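Local coordinates for sulfate transporter 4.1, chloroplastic (Arabidopsis thaliana, PDB 7LHV), which carries sulfate across the membrane together with protons, as a cotransporter that may take part in regulating sulfate assimilation, at residues I218-S223 with S236-I242; A215-V219 with S469-L473; L177-L181 with L333-S337; L109-M114 with G127-S131. One frame throughout, in Å; residues are numbered along the deposited sequence.

Contact 1. Residues I218-S223 with S236-I242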
loop_
_atom_site.group_PDB
_atom_site.type_symbol
_atom_site.label_atom_id
_atom_site.label_comp_id
_atom_site.label_asym_id
_atom_site.label_seq_id
_atom_site.Cartn_x
_atom_site.Cartn_y
_atom_site.Cartn_z
ATOM N N ILE A 218 23.993 3.124 13.950
ATOM C CA ILE A 218 25.274 2.451 13.733
ATOM C C ILE A 218 26.036 3.109 12.586
ATOM O O ILE A 218 27.254 3.312 12.665
ATOM C CB ILE A 218 25.062 0.946 13.491
ATOM C CG1 ILE A 218 24.585 0.269 14.773
ATOM C CG2 ILE A 218 26.345 0.297 13.014
ATOM C CD1 ILE A 218 24.180 -1.167 14.581
ATOM N N VAL A 219 25.332 3.454 11.507
ATOM C CA VAL A 219 25.975 4.117 10.374
ATOM C C VAL A 219 26.540 5.468 10.793
ATOM O O VAL A 219 27.647 5.844 10.393
ATOM C CB VAL A 219 24.984 4.251 9.203
ATOM C CG1 VAL A 219 25.497 5.248 8.180
ATOM C CG2 VAL A 219 24.757 2.902 8.554
ATOM N N ILE A 220 25.792 6.220 11.601
ATOM C CA ILE A 220 26.253 7.526 12.061
ATOM C C ILE A 220 27.513 7.385 12.905
ATOM O O ILE A 220 28.481 8.137 12.736
ATOM C CB ILE A 220 25.132 8.240 12.838
ATOM C CG1 ILE A 220 24.032 8.711 11.890
ATOM C CG2 ILE A 220 25.688 9.412 13.609
ATOM C CD1 ILE A 220 22.740 9.047 12.589
ATOM N N GLY A 221 27.523 6.418 13.825
ATOM C CA GLY A 221 28.710 6.205 14.636
ATOM C C GLY A 221 29.922 5.809 13.813
ATOM O O GLY A 221 31.029 6.317 14.027
ATOM N N LEU A 222 29.731 4.897 12.855
ATOM C CA LEU A 222 30.846 4.479 12.016
ATOM C C LEU A 222 31.300 5.576 11.064
ATOM O O LEU A 222 32.449 5.553 10.617
ATOM C CB LEU A 222 30.474 3.225 11.227
ATOM C CG LEU A 222 30.573 1.916 12.010
ATOM C CD1 LEU A 222 30.302 0.735 11.106
ATOM C CD2 LEU A 222 31.935 1.785 12.666
ATOM N N SER A 223 30.428 6.526 10.735
ATOM C CA SER A 223 30.861 7.672 9.945
ATOM C C SER A 223 31.645 8.660 10.795
ATOM O O SER A 223 32.607 9.269 10.316
ATOM C CB SER A 223 29.655 8.360 9.307
ATOM O OG SER A 223 29.061 7.540 8.318
ATOM N N SER A 236 30.230 6.978 2.669
ATOM C CA SER A 236 29.155 6.122 2.189
ATOM C C SER A 236 28.193 5.844 3.333
ATOM O O SER A 236 28.518 6.047 4.505
ATOM C CB SER A 236 29.693 4.813 1.603
ATOM O OG SER A 236 30.324 5.039 0.353
ATOM N N SER A 237 27.002 5.380 2.970
ATOM C CA SER A 237 25.967 5.018 3.925
ATOM C C SER A 237 25.896 3.517 4.171
ATOM O O SER A 237 24.946 3.047 4.804
ATOM C CB SER A 237 24.608 5.534 3.449
ATOM O OG SER A 237 23.571 5.094 4.303
ATOM N N LYS A 238 26.865 2.756 3.678
ATOM C CA LYS A 238 26.912 1.314 3.853
ATOM C C LYS A 238 28.114 0.936 4.709
ATOM O O LYS A 238 29.159 1.589 4.661
ATOM C CB LYS A 238 26.985 0.598 2.505
ATOM C CG LYS A 238 25.978 1.093 1.486
ATOM C CD LYS A 238 26.227 0.466 0.127
ATOM C CE LYS A 238 25.228 0.966 -0.900
ATOM N NZ LYS A 238 25.434 2.410 -1.196
ATOM N N ILE A 239 27.955 -0.129 5.496
ATOM C CA ILE A 239 28.987 -0.500 6.460
ATOM C C ILE A 239 30.227 -1.040 5.759
ATOM O O ILE A 239 31.359 -0.757 6.172
ATOM C CB ILE A 239 28.429 -1.514 7.472
ATOM C CG1 ILE A 239 27.238 -0.911 8.206
ATOM C CG2 ILE A 239 29.498 -1.925 8.466
ATOM C CD1 ILE A 239 27.538 0.396 8.891
ATOM N N VAL A 240 30.040 -1.843 4.710
ATOM C CA VAL A 240 31.178 -2.506 4.074
ATOM C C VAL A 240 32.175 -1.510 3.486
ATOM O O VAL A 240 33.377 -1.640 3.766
ATOM C CB VAL A 240 30.683 -3.534 3.043
ATOM C CG1 VAL A 240 31.854 -4.150 2.305
ATOM C CG2 VAL A 240 29.855 -4.608 3.727
ATOM N N PRO A 241 31.769 -0.522 2.673
ATOM C CA PRO A 241 32.762 0.460 2.202
ATOM C C PRO A 241 33.410 1.254 3.321
ATOM O O PRO A 241 34.601 1.575 3.233
ATOM C CB PRO A 241 31.947 1.357 1.261
ATOM C CG PRO A 241 30.539 1.155 1.657
ATOM C CD PRO A 241 30.448 -0.271 2.077
ATOM N N ILE A 242 32.666 1.572 4.383
ATOM C CA ILE A 242 33.241 2.327 5.493
ATOM C C ILE A 242 34.349 1.525 6.162
ATOM O O ILE A 242 35.447 2.034 6.418
ATOM C CB ILE A 242 32.147 2.719 6.503
ATOM C CG1 ILE A 242 31.164 3.707 5.879
ATOM C CG2 ILE A 242 32.767 3.310 7.754
ATOM C CD1 ILE A 242 29.944 3.961 6.732
#
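Ile239 holds CG1 beside its own backbone N (chi1 -59°), and a second bend at chi2 (-56°) brings CD1 up against Val219 and Leu222. Leu222, whose CG also sits beside its backbone N (chi1 -80°), sends CD1 to meet it. The two side chains cross at about a right angle, and Leu222 CD1 lies 3.6 Å from Ile239 CD1. Val219 CG2 touches the same methyl at 3.8 Å and also rests on the backbone, 3.8 Å from Ser237 O, so one branch of the valine packs against both an aliphatic end and a carbonyl. The pairing joins two consecutive helices of the sulfate permease membrane domain, 206-229 and 239-249, the second of which starts just after its N-cap residue Lys238. One turn on, the CG2 branch of Ile242 lies 3.7 Å from Leu222 O. Ile242 CD1 comes 4.0 Å from Ser223 OG, a van der Waals contact, because that hydroxyl is turned back into its own helix. Ser223 OG donates to Val219 O at 3.0 Å from above the carbonyl plane, while Ser223 N reaches the same oxygen from the opposite face. Replacing Ser223 by alanine would probably leave Val219 O with the backbone N-H as its one donor here and open a small gap beside Ile242 CD1. Leu473 of helix 459-474 also packs on Ile239, and Ile233 on Ile242.

Contact 2. Residues A215-V219 with S469-L473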
loop_
_atom_site.group_PDB
_atom_site.type_symbol
_atom_site.label_atom_id
_atom_site.label_comp_id
_atom_site.label_asym_id
_atom_site.label_seq_id
_atom_site.Cartn_x
_atom_site.Cartn_y
_atom_site.Cartn_z
ATOM N N ALA A 215 19.860 0.946 12.656
ATOM C CA ALA A 215 20.856 0.872 11.592
ATOM C C ALA A 215 21.426 2.249 11.279
ATOM O O ALA A 215 22.633 2.393 11.050
ATOM C CB ALA A 215 20.245 0.244 10.345
ATOM N N SER A 216 20.573 3.276 11.268
ATOM C CA SER A 216 21.052 4.632 11.039
ATOM C C SER A 216 22.003 5.075 12.141
ATOM O O SER A 216 22.986 5.767 11.875
ATOM C CB SER A 216 19.872 5.595 10.931
ATOM O OG SER A 216 19.142 5.370 9.740
ATOM N N ALA A 217 21.719 4.700 13.389
ATOM C CA ALA A 217 22.608 5.058 14.489
ATOM C C ALA A 217 23.972 4.401 14.333
ATOM O O ALA A 217 25.009 5.040 14.558
ATOM C CB ALA A 217 21.976 4.667 15.821
ATOM N N ILE A 218 23.993 3.124 13.950
ATOM C CA ILE A 218 25.274 2.451 13.733
ATOM C C ILE A 218 26.036 3.109 12.586
ATOM O O ILE A 218 27.254 3.312 12.665
ATOM C CB ILE A 218 25.062 0.946 13.491
ATOM C CG1 ILE A 218 24.585 0.269 14.773
ATOM C CG2 ILE A 218 26.345 0.297 13.014
ATOM C CD1 ILE A 218 24.180 -1.167 14.581
ATOM N N VAL A 219 25.332 3.454 11.507
ATOM C CA VAL A 219 25.975 4.117 10.374
ATOM C C VAL A 219 26.540 5.468 10.793
ATOM O O VAL A 219 27.647 5.844 10.393
ATOM C CB VAL A 219 24.984 4.251 9.203
ATOM C CG1 VAL A 219 25.497 5.248 8.180
ATOM C CG2 VAL A 219 24.757 2.902 8.554
ATOM N N SER A 469 16.730 -3.631 9.737
ATOM C CA SER A 469 18.020 -3.211 10.269
ATOM C C SER A 469 19.165 -3.714 9.403
ATOM O O SER A 469 20.074 -2.951 9.055
ATOM C CB SER A 469 18.174 -3.709 11.705
ATOM O OG SER A 469 19.479 -3.456 12.190
ATOM N N THR A 470 19.132 -4.995 9.026
ATOM C CA THR A 470 20.217 -5.560 8.230
ATOM C C THR A 470 20.298 -4.910 6.856
ATOM O O THR A 470 21.392 -4.588 6.376
ATOM C CB THR A 470 20.032 -7.070 8.098
ATOM O OG1 THR A 470 20.163 -7.683 9.388
ATOM C CG2 THR A 470 21.072 -7.655 7.164
ATOM N N ILE A 471 19.152 -4.699 6.209
ATOM C CA ILE A 471 19.168 -4.125 4.869
ATOM C C ILE A 471 19.623 -2.673 4.910
ATOM O O ILE A 471 20.405 -2.234 4.059
ATOM C CB ILE A 471 17.787 -4.284 4.209
ATOM C CG1 ILE A 471 17.623 -5.715 3.702
ATOM C CG2 ILE A 471 17.615 -3.299 3.070
ATOM C CD1 ILE A 471 16.279 -5.996 3.100
ATOM N N THR A 472 19.166 -1.904 5.902
ATOM C CA THR A 472 19.639 -0.530 6.022
ATOM C C THR A 472 21.124 -0.478 6.357
ATOM O O THR A 472 21.826 0.434 5.908
ATOM C CB THR A 472 18.824 0.213 7.080
ATOM O OG1 THR A 472 17.428 0.062 6.799
ATOM C CG2 THR A 472 19.171 1.686 7.087
ATOM N N LEU A 473 21.621 -1.445 7.125
ATOM C CA LEU A 473 23.035 -1.467 7.473
ATOM C C LEU A 473 23.900 -1.766 6.256
ATOM O O LEU A 473 24.878 -1.057 5.987
ATOM C CB LEU A 473 23.272 -2.503 8.569
ATOM C CG LEU A 473 24.380 -2.227 9.580
ATOM C CD1 LEU A 473 24.036 -1.022 10.426
ATOM C CD2 LEU A 473 24.621 -3.450 10.445
#
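Within the helical membrane domain of this SLC26/SulP transporter, Ala215 of helix 206-229 meets Ser469, Thr472 and Leu473 of helix 459-474. The short segments run in roughly the same direction, their axes 9.1 Å apart at a crossing angle of -32°. Ala215 CB points at the partner helix and sits 3.4 Å from Ser469 O and 3.6 Å from Thr472 CB, a methyl laid against a backbone carbonyl and against the CB of the threonine. Thr472 offers CB and CG2 here, while its OG1 is hydrogen-bonded to Thr468 O. Leu473 fills the wider end of the interface. Its CD1 lies 3.7 Å from Ala215 O and 3.7 Å from Ile218 CG2, the isoleucine and leucine crossing at about a right angle; CG2 is the branch that touches, standing anti to the backbone N of Ile218. Val219 CG2 borders the same methyl more loosely. A bound sphingosine phosphate lipid lies about 7 Å from the Thr472 side chain. Two helices far apart in sequence are thus packed side by side, consistent with the SLC26/SulP fold, where they probably belong to the gate domain.

Contact 3. Residues L177-L181 with L333-S337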
loop_
_atom_site.group_PDB
_atom_site.type_symbol
_atom_site.label_atom_id
_atom_site.label_comp_id
_atom_site.label_asym_id
_atom_site.label_seq_id
_atom_site.Cartn_x
_atom_site.Cartn_y
_atom_site.Cartn_z
ATOM N N LEU A 177 21.734 23.725 -1.090
ATOM C CA LEU A 177 20.935 22.511 -1.196
ATOM C C LEU A 177 20.250 22.183 0.121
ATOM O O LEU A 177 19.086 21.773 0.132
ATOM C CB LEU A 177 21.810 21.349 -1.659
ATOM C CG LEU A 177 22.069 21.275 -3.162
ATOM C CD1 LEU A 177 23.124 20.229 -3.465
ATOM C CD2 LEU A 177 20.783 20.966 -3.898
ATOM N N ALA A 178 20.949 22.356 1.245
ATOM C CA ALA A 178 20.334 22.096 2.544
ATOM C C ALA A 178 19.198 23.072 2.830
ATOM O O ALA A 178 18.141 22.675 3.340
ATOM C CB ALA A 178 21.388 22.161 3.646
ATOM N N ILE A 179 19.393 24.351 2.508
ATOM C CA ILE A 179 18.343 25.341 2.737
ATOM C C ILE A 179 17.132 25.058 1.852
ATOM O O ILE A 179 15.977 25.142 2.301
ATOM C CB ILE A 179 18.898 26.758 2.514
ATOM C CG1 ILE A 179 19.968 27.070 3.559
ATOM C CG2 ILE A 179 17.788 27.780 2.580
ATOM C CD1 ILE A 179 20.809 28.271 3.222
ATOM N N LEU A 180 17.369 24.713 0.585
ATOM C CA LEU A 180 16.267 24.351 -0.298
ATOM C C LEU A 180 15.558 23.097 0.191
ATOM O O LEU A 180 14.331 22.988 0.088
ATOM C CB LEU A 180 16.780 24.153 -1.723
ATOM C CG LEU A 180 15.756 23.629 -2.729
ATOM C CD1 LEU A 180 14.737 24.700 -3.065
ATOM C CD2 LEU A 180 16.450 23.128 -3.975
ATOM N N LEU A 181 16.314 22.132 0.716
ATOM C CA LEU A 181 15.705 20.933 1.273
ATOM C C LEU A 181 14.813 21.278 2.452
ATOM O O LEU A 181 13.726 20.711 2.605
ATOM C CB LEU A 181 16.793 19.945 1.688
ATOM C CG LEU A 181 16.352 18.523 2.012
ATOM C CD1 LEU A 181 15.623 17.930 0.837
ATOM C CD2 LEU A 181 17.557 17.678 2.358
ATOM N N LEU A 333 15.370 16.700 -5.102
ATOM C CA LEU A 333 15.246 16.666 -3.652
ATOM C C LEU A 333 13.866 16.248 -3.157
ATOM O O LEU A 333 13.684 16.116 -1.945
ATOM C CB LEU A 333 15.608 18.030 -3.065
ATOM C CG LEU A 333 17.090 18.364 -3.225
ATOM C CD1 LEU A 333 17.371 19.809 -2.862
ATOM C CD2 LEU A 333 17.944 17.414 -2.408
ATOM N N LEU A 334 12.892 16.047 -4.043
ATOM C CA LEU A 334 11.600 15.528 -3.593
ATOM C C LEU A 334 11.714 14.172 -2.905
ATOM O O LEU A 334 11.082 13.992 -1.849
ATOM C CB LEU A 334 10.610 15.470 -4.763
ATOM C CG LEU A 334 9.832 16.731 -5.171
ATOM C CD1 LEU A 334 8.908 17.184 -4.059
ATOM C CD2 LEU A 334 10.723 17.866 -5.600
ATOM N N PRO A 335 12.461 13.185 -3.421
ATOM C CA PRO A 335 12.526 11.897 -2.708
ATOM C C PRO A 335 13.067 12.013 -1.293
ATOM O O PRO A 335 12.640 11.253 -0.416
ATOM C CB PRO A 335 13.438 11.044 -3.604
ATOM C CG PRO A 335 14.168 12.018 -4.460
ATOM C CD PRO A 335 13.203 13.128 -4.691
ATOM N N THR A 336 14.002 12.932 -1.044
ATOM C CA THR A 336 14.473 13.150 0.321
ATOM C C THR A 336 13.486 13.998 1.118
ATOM O O THR A 336 13.178 13.678 2.271
ATOM C CB THR A 336 15.853 13.805 0.306
ATOM O OG1 THR A 336 16.786 12.933 -0.342
ATOM C CG2 THR A 336 16.325 14.064 1.720
ATOM N N SER A 337 12.958 15.063 0.505
ATOM C CA SER A 337 12.028 15.948 1.200
ATOM C C SER A 337 10.818 15.187 1.719
ATOM O O SER A 337 10.318 15.474 2.811
ATOM C CB SER A 337 11.579 17.075 0.273
ATOM O OG SER A 337 12.686 17.800 -0.217
#
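Segments 177-181 and 333-337, on helices 173-194 and 330-358, cross at -57° with axes 11.0 Å apart, and Leu181 and Ser337 have the nearest CA atoms. Both helices belong to the sulfate permease membrane domain, and the second carries a proline kink, where the nitrogens of residues 335 (a proline, without N-H) and 336 make no bond to the preceding turn. The wide spacing is filled by leucines. Leu333 reaches across with CD1, which rests against two methyls of the facing helix: Leu180 CD2 at 3.6 Å and Leu177 CD2 at 3.7 Å. It crosses Leu177 at about a right angle and Leu180 more aslant. CG anti to the backbone N (chi1 -167°) brings the end of Leu181 up to the kinked helix, and both methyls make contact. CD2 meets Thr336 CG2 at 3.9 Å, again at roughly a right angle, while CD1 lies over the turn between Leu333 and Ser337, 3.9 Å from Leu333 CB. Val159 and Ala162 of helix 153-166 close in on Leu181 and Thr336 respectively. Pro335 takes no part in this packing and instead lines the pocket of a bound sphingosine phosphate lipid. The Ser337 hydroxyl faces an apolar neighbourhood and is satisfied within its own helix: OG donates to Leu333 O at 2.6 Å from well above the carbonyl plane, sharing that oxygen with Ser337 N.

Contact 4. Residues L109-M114 with G127-S131; sequences LVPQAM and GLYSS
Leu109 faces Ser131 with its forked end, both methyls turned to the serine hydroxyl: CD1 lies 3.5 Å and CD2 3.7 Å from Ser131 OG. The fork arrives there because CG stands anti to the backbone N (chi1 165°), which lays the side chain out across the interface. Ala113 CB approaches the same oxygen from the next turn, at 3.7 Å, so the hydroxyl is packed against three methyl groups. Leu128 reaches back across the interface from helix 125-141. Its CD1 continues the chain and the second branch, CD2, lies against Val110 CG1, 4.0 Å away, and Ala113 CB; valine and leucine meet aslant, with Met114 CG set against the leucine CG at 4.3 Å. These residues join helices 91-119 and 125-141, neighbours along the chain that form a helical hairpin splayed well away from antiparallel, at 125° between the segments. Pro111 kinks the first of them, its ring turned from the contact toward Pro289 and Ile293. Near the turn the backbones come together at Gly127, whose CA makes a C-H...O contact with Ala113 O at 3.6 Å, nearly straight at the hydrogen (159°). Replacing Leu109 with an alanine would probably open a gap beside Ser131 and deprive Thr411 and Ile415 of helix 406-426 of an apolar neighbour.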
loop_
_atom_site.group_PDB
_atom_site.type_symbol
_atom_site.label_atom_id
_atom_site.label_comp_id
_atom_site.label_asym_id
_atom_site.label_seq_id
_atom_site.Cartn_x
_atom_site.Cartn_y
_atom_site.Cartn_z
ATOM N N LEU A 109 21.722 22.118 23.783
ATOM C CA LEU A 109 21.469 22.180 22.348
ATOM C C LEU A 109 22.634 22.776 21.570
ATOM O O LEU A 109 22.951 22.294 20.477
ATOM C CB LEU A 109 20.195 22.985 22.087
ATOM C CG LEU A 109 19.916 23.470 20.666
ATOM C CD1 LEU A 109 19.804 22.307 19.700
ATOM C CD2 LEU A 109 18.649 24.297 20.646
ATOM N N VAL A 110 23.270 23.821 22.094
ATOM C CA VAL A 110 24.303 24.524 21.329
ATOM C C VAL A 110 25.391 23.557 20.854
ATOM O O VAL A 110 25.629 23.454 19.634
ATOM C CB VAL A 110 24.903 25.688 22.138
ATOM C CG1 VAL A 110 26.122 26.253 21.434
ATOM C CG2 VAL A 110 23.869 26.770 22.367
ATOM N N PRO A 111 26.058 22.804 21.747
ATOM C CA PRO A 111 27.052 21.839 21.253
ATOM C C PRO A 111 26.451 20.754 20.382
ATOM O O PRO A 111 27.070 20.338 19.396
ATOM C CB PRO A 111 27.649 21.268 22.543
ATOM C CG PRO A 111 26.594 21.424 23.543
ATOM C CD PRO A 111 25.922 22.713 23.213
ATOM N N GLN A 112 25.248 20.289 20.721
ATOM C CA GLN A 112 24.588 19.288 19.893
ATOM C C GLN A 112 24.246 19.852 18.523
ATOM O O GLN A 112 24.346 19.145 17.517
ATOM C CB GLN A 112 23.331 18.772 20.588
ATOM C CG GLN A 112 23.592 17.664 21.585
ATOM C CD GLN A 112 22.341 16.889 21.922
ATOM O OE1 GLN A 112 21.227 17.379 21.743
ATOM N NE2 GLN A 112 22.516 15.669 22.412
ATOM N N ALA A 113 23.837 21.120 18.465
ATOM C CA ALA A 113 23.543 21.741 17.179
ATOM C C ALA A 113 24.784 21.794 16.300
ATOM O O ALA A 113 24.737 21.429 15.119
ATOM C CB ALA A 113 22.972 23.142 17.391
ATOM N N MET A 114 25.915 22.234 16.863
ATOM C CA MET A 114 27.140 22.272 16.064
ATOM C C MET A 114 27.575 20.872 15.640
ATOM O O MET A 114 28.010 20.667 14.499
ATOM C CB MET A 114 28.260 22.976 16.826
ATOM C CG MET A 114 28.015 24.453 17.065
ATOM S SD MET A 114 29.391 25.251 17.908
ATOM C CE MET A 114 29.187 24.624 19.571
ATOM N N GLY A 127 24.319 24.749 12.110
ATOM C CA GLY A 127 23.493 24.143 13.138
ATOM C C GLY A 127 22.803 25.184 14.000
ATOM O O GLY A 127 21.598 25.101 14.251
ATOM N N LEU A 128 23.556 26.199 14.436
ATOM C CA LEU A 128 22.984 27.229 15.296
ATOM C C LEU A 128 21.866 27.977 14.588
ATOM O O LEU A 128 20.821 28.256 15.185
ATOM C CB LEU A 128 24.070 28.198 15.755
ATOM C CG LEU A 128 25.158 27.602 16.646
ATOM C CD1 LEU A 128 26.142 28.675 17.064
ATOM C CD2 LEU A 128 24.543 26.933 17.860
ATOM N N TYR A 129 22.067 28.307 13.310
ATOM C CA TYR A 129 20.988 28.883 12.514
ATOM C C TYR A 129 19.761 27.985 12.554
ATOM O O TYR A 129 18.638 28.453 12.780
ATOM C CB TYR A 129 21.448 29.091 11.071
ATOM C CG TYR A 129 22.595 30.059 10.892
ATOM C CD1 TYR A 129 22.908 30.993 11.868
ATOM C CD2 TYR A 129 23.358 30.045 9.735
ATOM C CE1 TYR A 129 23.953 31.877 11.699
ATOM C CE2 TYR A 129 24.404 30.927 9.557
ATOM C CZ TYR A 129 24.697 31.841 10.541
ATOM O OH TYR A 129 25.738 32.722 10.369
ATOM N N SER A 130 19.965 26.678 12.385
ATOM C CA SER A 130 18.862 25.728 12.395
ATOM C C SER A 130 18.182 25.633 13.750
ATOM O O SER A 130 17.108 25.031 13.841
ATOM C CB SER A 130 19.352 24.346 11.965
ATOM O OG SER A 130 18.270 23.441 11.857
ATOM N N SER A 131 18.782 26.188 14.801
ATOM C CA SER A 131 18.139 26.270 16.101
ATOM C C SER A 131 17.640 27.665 16.434
ATOM O O SER A 131 16.933 27.826 17.431
ATOM C CB SER A 131 19.103 25.813 17.204
ATOM O OG SER A 131 19.491 24.466 17.021
#

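How the contacts relate
From the N terminus, contact 4 comes first and closes a short loop between helices 91-119 and 125-141; it is complete before the others begin. Contact 3 then opens at 177-181 and closes at 333-337, joining helix 173-194 to helix 330-358, and the short loop of contact 1 is nested inside it. Contact 2 opens within that span but closes only at 469-473, so it crosses contact 3. Contacts 1 and 2 share Ile218 and Val219 and meet through a probable hydrogen bond between Ile239 N and Leu473 O, gathering helices 206-229, 239-249 and 459-474. Contacts 3 and 4 lie about 7 Å apart at their nearest atoms.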